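Local coordinates for cyclic di-GMP receptor atypical PilZ domain-containing protein (Xanthomonas campestris pv. campestris, PDB 3RQA), which is of unknown function but self-assembles through a helical bundle into a tetramer of PilZ domains, and probably belongs with the atypical cyclic di-GMP receptors, at residues A20-C25 with H105-G110; T9-A14 with W156-F161; R90-S95 with W134-L139. All blocks are in the same frame, centred on the assembly; numbering follows the deposited sequence.

Overall arrangement
Contacts 1 and 2 lie on the six-stranded antiparallel barrel of the PilZ domain, their centres about 12 Å apart on the same side of the chain's centre. They touch where R109 and G110 meet F161, and helix 12-19 of contact 2 is followed, after the short loop 20-23, by strand 24-34 of contact 1, so together they set the N-terminal segment against the barrel. Contact 3 lies on the opposite side, its centre about 26 Å from that of contact 1 and about 29 Å from that of contact 2; there the end of helix 73-95 meets the loop before strand 139-150, among neighbouring subunits. Contact 2 encloses both others along the chain; contacts 1 and 3 alternate.

Contact 1: A20-C25 with H105-G110; sequences ADTLSC and HWSVRG
With CG beside its backbone N (chi1 -61°) and an extended chain out to NE, R109 reaches from the turn after strand 101-107 to A20, at the start of the connection between helix 12-19 and strand 24-34 of the PilZ barrel. Its guanidinium meets the carbonyl end-on: NH1 and NH2 of R109 both donate to A20 O, at 2.8 and 2.9 Å, in bonds bent to 141° and 137° as two N-H groups share one oxygen, which lies close to the guanidinium plane. The T22 CG2 methyl lies 3.6 Å above that plane, so the group has an acceptor at its edge and a methyl over the centre of one face. Farther along, C25 and W106 form an antiparallel hydrogen-bonded pair, C25 N to W106 O at 2.8 Å and W106 N to C25 O at 2.7 Å, both nearly straight. S24 CB makes an off-centre CH-pi contact with the H105 ring, 4.1 Å from its centroid. S107 OG closes an ST turn by accepting from R109 N, and it is also hydrogen-bonded to L18 O of helix 12-19. One water joins T22 OG1, L23 O and V108 N, accepting from V108 N at 2.9 Å.

Contact 2: T9-A14 with W156-F161; sequences TLAPAA and WLWLRF
W158 lies beneath A11, whose methyl sits squarely over the six-membered ring, A11 CB being 3.8 Å from the ring centroid and only 10° off its normal. This is a CH-pi contact, and it joins the start of helix 12-19 to strand 155-161 of the barrel. The indole is presented to the helix because W158 CG stands beside its own backbone N (chi1 -78°). Two further residues meet the ring obliquely, at different parts of it. A14 CB approaches the five-membered end, 3.9 Å from W158 CG, while L10 CB comes to the far corner of the benzo ring, 3.8 Å from W158 CH2. L10, A11 and A14 together cover the indole from its benzo corner to its five-membered ring, with A11 in the N-cap position between the other two. L10 also reaches toward the neighbouring tryptophan, its CD1 4.5 Å from W156 CD1, a looser apolar approach. The contact is buried and apolar, but the polar end of the indole is provided for: W158 NE1 is hydrogen-bonded to D15 OD2, one residue beyond A14. On the barrel, strand 155-161 runs between strands 110-115 and 139-150, with W158 touching R112 of the first and A11 touching A147 of the second, while R160 makes a salt bridge to E17 of helix 12-19.

Contact 3: R90-S95 with W134-L139; sequences RLVRQS and WLPELL
P136, R93 and V92 carry this contact, in which the proline of the loop before strand 139-150 packs on the last turns of helix 73-95. P136 is the centre of an inverse gamma turn. R93 crosses it at about a right angle: R93 CG lies 3.8 Å from P136 CB, and that same CB sits over the centre of one face of the guanidinium, 3.9 Å above its plane. The R93 chain runs extended to NE and then turns at its last torsion (chi4 -71°), which sets this face on the proline. R93 NH1 is hydrogen-bonded to D133 O and comes 3.2 Å from W134 O. At P136 CG, V92 CG1 touches at 3.8 Å, and it lies 3.6 Å from P136 O; with that methyl anti to the backbone N (chi1 170°), it is turned to the loop. Neighbouring subunits close in here, with V92 packing on L87 of the third subunit and E137 OE1 forming a salt bridge to R90 NE of that same subunit. The contact therefore combines plain apolar contact of V92 and P136 with a guanidinium face laid on the proline, and the D133 carbonyl probably helps keep the positive group at the loop backbone.

Contact 1: A20-C25 with H105-G110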
# COMPACT_ATOMS: atom_id res chain seq x y z
N ALA C 20 -26.74 -8.14 29.79
CA ALA C 20 -27.01 -9.16 30.79
C ALA C 20 -26.50 -10.55 30.40
O ALA C 20 -26.69 -11.01 29.27
CB ALA C 20 -28.50 -9.22 31.09
N ASP C 21 -25.84 -11.21 31.35
CA ASP C 21 -25.32 -12.57 31.15
C ASP C 21 -24.36 -12.76 29.97
O ASP C 21 -24.35 -13.80 29.33
CB ASP C 21 -26.48 -13.57 31.01
CG ASP C 21 -27.42 -13.56 32.22
OD1 ASP C 21 -26.93 -13.32 33.34
OD2 ASP C 21 -28.63 -13.82 32.05
N THR C 22 -23.57 -11.73 29.69
CA THR C 22 -22.60 -11.82 28.62
C THR C 22 -21.46 -10.88 28.91
O THR C 22 -21.64 -9.85 29.55
CB THR C 22 -23.21 -11.47 27.25
OG1 THR C 22 -22.25 -11.77 26.23
CG2 THR C 22 -23.57 -9.99 27.17
N LEU C 23 -20.27 -11.25 28.44
CA LEU C 23 -19.08 -10.44 28.66
C LEU C 23 -19.32 -9.05 28.07
O LEU C 23 -19.55 -8.91 26.87
CB LEU C 23 -17.88 -11.09 27.98
CG LEU C 23 -16.50 -10.79 28.56
CD1 LEU C 23 -15.43 -11.25 27.58
CD2 LEU C 23 -16.36 -9.30 28.85
N SER C 24 -19.28 -8.04 28.93
CA SER C 24 -19.49 -6.66 28.49
C SER C 24 -18.32 -5.87 29.01
O SER C 24 -18.06 -5.88 30.20
CB SER C 24 -20.78 -6.09 29.08
OG SER C 24 -21.91 -6.78 28.58
N CYS C 25 -17.63 -5.19 28.11
CA CYS C 25 -16.46 -4.40 28.49
C CYS C 25 -16.70 -2.90 28.36
O CYS C 25 -17.30 -2.42 27.39
CB CYS C 25 -15.26 -4.79 27.62
SG CYS C 25 -14.83 -6.55 27.68
N HIS C 105 -19.53 0.81 26.14
CA HIS C 105 -19.79 -0.45 26.81
C HIS C 105 -20.08 -1.39 25.65
O HIS C 105 -21.12 -1.30 25.00
CB HIS C 105 -20.98 -0.36 27.76
CG HIS C 105 -20.90 -1.31 28.91
ND1 HIS C 105 -22.01 -1.80 29.56
CD2 HIS C 105 -19.83 -1.85 29.55
CE1 HIS C 105 -21.64 -2.61 30.53
NE2 HIS C 105 -20.32 -2.66 30.54
N TRP C 106 -19.14 -2.30 25.43
CA TRP C 106 -19.19 -3.23 24.31
C TRP C 106 -19.35 -4.72 24.66
O TRP C 106 -18.59 -5.25 25.47
CB TRP C 106 -17.91 -3.01 23.50
CG TRP C 106 -17.82 -3.63 22.15
CD1 TRP C 106 -18.83 -4.17 21.41
CD2 TRP C 106 -16.64 -3.70 21.34
NE1 TRP C 106 -18.36 -4.56 20.18
CE2 TRP C 106 -17.02 -4.28 20.11
CE3 TRP C 106 -15.30 -3.32 21.53
CZ2 TRP C 106 -16.10 -4.50 19.06
CZ3 TRP C 106 -14.39 -3.54 20.49
CH2 TRP C 106 -14.79 -4.12 19.28
N SER C 107 -20.32 -5.37 24.03
CA SER C 107 -20.55 -6.80 24.20
C SER C 107 -20.74 -7.38 22.79
O SER C 107 -20.78 -6.64 21.82
CB SER C 107 -21.81 -7.08 25.04
OG SER C 107 -22.99 -7.09 24.24
N VAL C 108 -20.85 -8.69 22.70
CA VAL C 108 -21.03 -9.36 21.43
C VAL C 108 -22.36 -8.98 20.79
O VAL C 108 -22.51 -9.03 19.58
CB VAL C 108 -20.98 -10.90 21.62
CG1 VAL C 108 -22.17 -11.36 22.44
CG2 VAL C 108 -20.98 -11.61 20.27
N ARG C 109 -23.32 -8.59 21.63
CA ARG C 109 -24.66 -8.22 21.16
C ARG C 109 -24.82 -6.80 20.63
O ARG C 109 -25.59 -6.57 19.69
CB ARG C 109 -25.68 -8.39 22.29
CG ARG C 109 -25.81 -9.80 22.82
CD ARG C 109 -26.81 -9.83 23.96
NE ARG C 109 -26.72 -11.06 24.74
CZ ARG C 109 -26.88 -11.10 26.06
NH1 ARG C 109 -27.14 -9.99 26.73
NH2 ARG C 109 -26.76 -12.26 26.70
N GLY C 110 -24.11 -5.86 21.24
CA GLY C 110 -24.20 -4.47 20.83
C GLY C 110 -23.26 -3.56 21.61
O GLY C 110 -22.31 -4.03 22.25
O HOH W 1 -20.36 -10.31 25.00

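Contact 2: T9-A14 with W156-F161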
# COMPACT_ATOMS: atom_id res chain seq x y z
N THR C 9 -29.26 3.09 33.71
CA THR C 9 -30.54 3.48 34.31
C THR C 9 -31.34 4.35 33.35
O THR C 9 -32.52 4.61 33.57
CB THR C 9 -30.34 4.25 35.62
OG1 THR C 9 -29.52 5.40 35.37
CG2 THR C 9 -29.67 3.37 36.66
N LEU C 10 -30.68 4.80 32.29
CA LEU C 10 -31.33 5.63 31.28
C LEU C 10 -32.13 4.77 30.31
O LEU C 10 -33.08 5.25 29.69
CB LEU C 10 -30.28 6.44 30.51
CG LEU C 10 -29.65 7.61 31.25
CD1 LEU C 10 -28.70 8.37 30.34
CD2 LEU C 10 -30.76 8.53 31.76
N ALA C 11 -31.74 3.51 30.18
CA ALA C 11 -32.42 2.59 29.27
C ALA C 11 -32.31 1.17 29.82
O ALA C 11 -31.75 0.28 29.17
CB ALA C 11 -31.79 2.67 27.88
N PRO C 12 -32.87 0.94 31.01
CA PRO C 12 -32.86 -0.36 31.70
C PRO C 12 -33.06 -1.56 30.78
O PRO C 12 -32.21 -2.45 30.71
CB PRO C 12 -33.98 -0.21 32.71
CG PRO C 12 -33.90 1.23 33.07
CD PRO C 12 -33.74 1.90 31.73
N ALA C 13 -34.18 -1.58 30.08
CA ALA C 13 -34.50 -2.70 29.19
C ALA C 13 -33.46 -2.90 28.10
O ALA C 13 -33.14 -4.04 27.73
CB ALA C 13 -35.86 -2.50 28.58
N ALA C 14 -32.93 -1.81 27.56
CA ALA C 14 -31.93 -1.91 26.50
C ALA C 14 -30.60 -2.41 27.06
O ALA C 14 -29.97 -3.28 26.48
CB ALA C 14 -31.74 -0.55 25.84
N TRP C 156 -26.84 9.50 24.58
CA TRP C 156 -26.38 8.12 24.58
C TRP C 156 -27.27 7.22 23.75
O TRP C 156 -28.50 7.35 23.75
CB TRP C 156 -26.27 7.56 26.00
CG TRP C 156 -25.17 8.21 26.79
CD1 TRP C 156 -25.28 9.29 27.62
CD2 TRP C 156 -23.79 7.84 26.81
NE1 TRP C 156 -24.06 9.62 28.15
CE2 TRP C 156 -23.12 8.74 27.67
CE3 TRP C 156 -23.06 6.83 26.17
CZ2 TRP C 156 -21.75 8.66 27.91
CZ3 TRP C 156 -21.69 6.75 26.42
CH2 TRP C 156 -21.05 7.66 27.28
N LEU C 157 -26.63 6.30 23.04
CA LEU C 157 -27.29 5.35 22.17
C LEU C 157 -26.95 3.93 22.58
O LEU C 157 -25.82 3.64 22.97
CB LEU C 157 -26.85 5.57 20.72
CG LEU C 157 -27.60 6.52 19.79
CD1 LEU C 157 -28.36 7.59 20.57
CD2 LEU C 157 -26.60 7.14 18.84
N TRP C 158 -27.95 3.06 22.51
CA TRP C 158 -27.77 1.65 22.80
C TRP C 158 -28.04 1.02 21.44
O TRP C 158 -29.16 1.10 20.92
CB TRP C 158 -28.80 1.16 23.82
CG TRP C 158 -28.45 1.52 25.23
CD1 TRP C 158 -27.99 0.68 26.21
CD2 TRP C 158 -28.52 2.82 25.82
NE1 TRP C 158 -27.78 1.38 27.37
CE2 TRP C 158 -28.09 2.70 27.17
CE3 TRP C 158 -28.90 4.09 25.35
CZ2 TRP C 158 -28.03 3.79 28.04
CZ3 TRP C 158 -28.85 5.18 26.23
CH2 TRP C 158 -28.41 5.01 27.56
N LEU C 159 -27.01 0.45 20.85
CA LEU C 159 -27.14 -0.18 19.54
C LEU C 159 -27.01 -1.70 19.64
O LEU C 159 -26.13 -2.23 20.31
CB LEU C 159 -26.06 0.35 18.60
CG LEU C 159 -25.91 1.84 18.23
CD1 LEU C 159 -27.22 2.36 17.68
CD2 LEU C 159 -25.48 2.64 19.42
N ARG C 160 -27.90 -2.41 18.94
CA ARG C 160 -27.87 -3.87 18.91
C ARG C 160 -27.40 -4.26 17.51
O ARG C 160 -28.03 -3.88 16.52
CB ARG C 160 -29.26 -4.45 19.16
CG ARG C 160 -29.26 -5.97 19.20
CD ARG C 160 -30.36 -6.54 18.35
NE ARG C 160 -31.69 -6.35 18.94
CZ ARG C 160 -32.73 -5.85 18.28
NH1 ARG C 160 -32.60 -5.47 17.02
NH2 ARG C 160 -33.90 -5.73 18.89
N PHE C 161 -26.30 -5.01 17.43
CA PHE C 161 -25.77 -5.42 16.13
C PHE C 161 -26.74 -6.35 15.41
O PHE C 161 -27.46 -7.12 16.05
CB PHE C 161 -24.41 -6.15 16.27
CG PHE C 161 -23.37 -5.38 17.07
CD1 PHE C 161 -23.05 -4.07 16.75
CD2 PHE C 161 -22.72 -5.99 18.14
CE1 PHE C 161 -22.10 -3.36 17.49
CE2 PHE C 161 -21.77 -5.30 18.89
CZ PHE C 161 -21.46 -3.98 18.57

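Contact 3: R90-S95 with W134-L139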
# COMPACT_ATOMS: atom_id res chain seq x y z
N ARG C 90 0.25 4.27 7.58
CA ARG C 90 0.63 5.68 7.58
C ARG C 90 -0.15 6.40 6.47
O ARG C 90 -0.64 7.50 6.68
CB ARG C 90 2.14 5.82 7.34
CG ARG C 90 2.62 7.27 7.31
CD ARG C 90 4.13 7.34 7.32
NE ARG C 90 4.67 6.60 8.45
CZ ARG C 90 4.68 7.04 9.71
NH1 ARG C 90 5.19 6.29 10.67
NH2 ARG C 90 4.20 8.23 10.00
N LEU C 91 -0.27 5.75 5.32
CA LEU C 91 -0.98 6.34 4.19
C LEU C 91 -2.42 6.67 4.59
O LEU C 91 -2.90 7.78 4.38
CB LEU C 91 -1.01 5.37 3.00
CG LEU C 91 -0.85 5.93 1.58
CD1 LEU C 91 -1.57 5.00 0.61
CD2 LEU C 91 -1.40 7.36 1.47
N VAL C 92 -3.10 5.68 5.16
CA VAL C 92 -4.48 5.83 5.59
C VAL C 92 -4.69 6.99 6.57
O VAL C 92 -5.65 7.75 6.43
CB VAL C 92 -4.99 4.53 6.22
CG1 VAL C 92 -6.33 4.76 6.89
CG2 VAL C 92 -5.11 3.46 5.15
N ARG C 93 -3.79 7.14 7.54
CA ARG C 93 -3.94 8.22 8.51
C ARG C 93 -3.88 9.57 7.80
O ARG C 93 -4.45 10.54 8.29
CB ARG C 93 -2.85 8.14 9.59
CG ARG C 93 -3.02 6.97 10.55
CD ARG C 93 -1.82 6.88 11.49
NE ARG C 93 -1.77 5.59 12.19
CZ ARG C 93 -2.61 5.22 13.14
NH1 ARG C 93 -2.49 4.03 13.72
NH2 ARG C 93 -3.58 6.04 13.53
N GLN C 94 -3.22 9.62 6.66
CA GLN C 94 -3.11 10.86 5.89
C GLN C 94 -4.46 11.39 5.40
O GLN C 94 -4.72 12.60 5.47
CB GLN C 94 -2.20 10.66 4.68
CG GLN C 94 -0.77 11.14 4.87
CD GLN C 94 0.12 10.81 3.67
OE1 GLN C 94 -0.31 10.92 2.52
NE2 GLN C 94 1.36 10.43 3.94
N SER C 95 -5.32 10.51 4.92
CA SER C 95 -6.60 10.93 4.38
C SER C 95 -7.83 10.71 5.25
O SER C 95 -8.63 11.63 5.43
CB SER C 95 -6.83 10.26 3.04
OG SER C 95 -6.80 8.85 3.18
N TRP C 134 -2.81 0.79 16.62
CA TRP C 134 -1.62 0.93 15.78
C TRP C 134 -2.02 0.77 14.31
O TRP C 134 -1.27 1.14 13.41
CB TRP C 134 -0.55 -0.11 16.14
CG TRP C 134 -1.00 -1.52 15.97
CD1 TRP C 134 -1.70 -2.28 16.86
CD2 TRP C 134 -0.85 -2.32 14.79
NE1 TRP C 134 -2.00 -3.51 16.31
CE2 TRP C 134 -1.49 -3.56 15.04
CE3 TRP C 134 -0.23 -2.11 13.55
CZ2 TRP C 134 -1.53 -4.59 14.09
CZ3 TRP C 134 -0.27 -3.14 12.60
CH2 TRP C 134 -0.92 -4.36 12.88
N LEU C 135 -3.21 0.22 14.07
CA LEU C 135 -3.72 0.01 12.72
C LEU C 135 -4.96 0.88 12.53
O LEU C 135 -5.98 0.67 13.18
CB LEU C 135 -4.08 -1.46 12.50
CG LEU C 135 -4.53 -1.90 11.11
CD1 LEU C 135 -3.33 -2.04 10.19
CD2 LEU C 135 -5.25 -3.23 11.22
N PRO C 136 -4.89 1.86 11.62
CA PRO C 136 -6.02 2.77 11.36
C PRO C 136 -7.15 2.16 10.53
O PRO C 136 -7.62 2.77 9.56
CB PRO C 136 -5.34 3.93 10.65
CG PRO C 136 -4.34 3.20 9.77
CD PRO C 136 -3.75 2.16 10.73
N GLU C 137 -7.58 0.95 10.88
CA GLU C 137 -8.67 0.33 10.13
C GLU C 137 -9.91 0.28 11.01
O GLU C 137 -9.83 0.09 12.23
CB GLU C 137 -8.30 -1.08 9.67
CG GLU C 137 -9.39 -1.74 8.85
CD GLU C 137 -9.55 -1.13 7.47
OE1 GLU C 137 -9.66 0.12 7.36
OE2 GLU C 137 -9.59 -1.89 6.48
N LEU C 138 -11.07 0.46 10.39
CA LEU C 138 -12.31 0.45 11.15
C LEU C 138 -13.15 -0.79 11.00
O LEU C 138 -13.22 -1.41 9.94
CB LEU C 138 -13.14 1.69 10.79
CG LEU C 138 -12.42 3.03 10.99
CD1 LEU C 138 -13.38 4.20 10.71
CD2 LEU C 138 -11.90 3.12 12.40
N LEU C 139 -13.76 -1.17 12.11
CA LEU C 139 -14.66 -2.31 12.14
C LEU C 139 -16.04 -1.64 11.99
O LEU C 139 -16.39 -0.76 12.78
CB LEU C 139 -14.56 -3.03 13.48
CG LEU C 139 -15.48 -4.24 13.70
CD1 LEU C 139 -15.02 -5.42 12.82
CD2 LEU C 139 -15.48 -4.63 15.18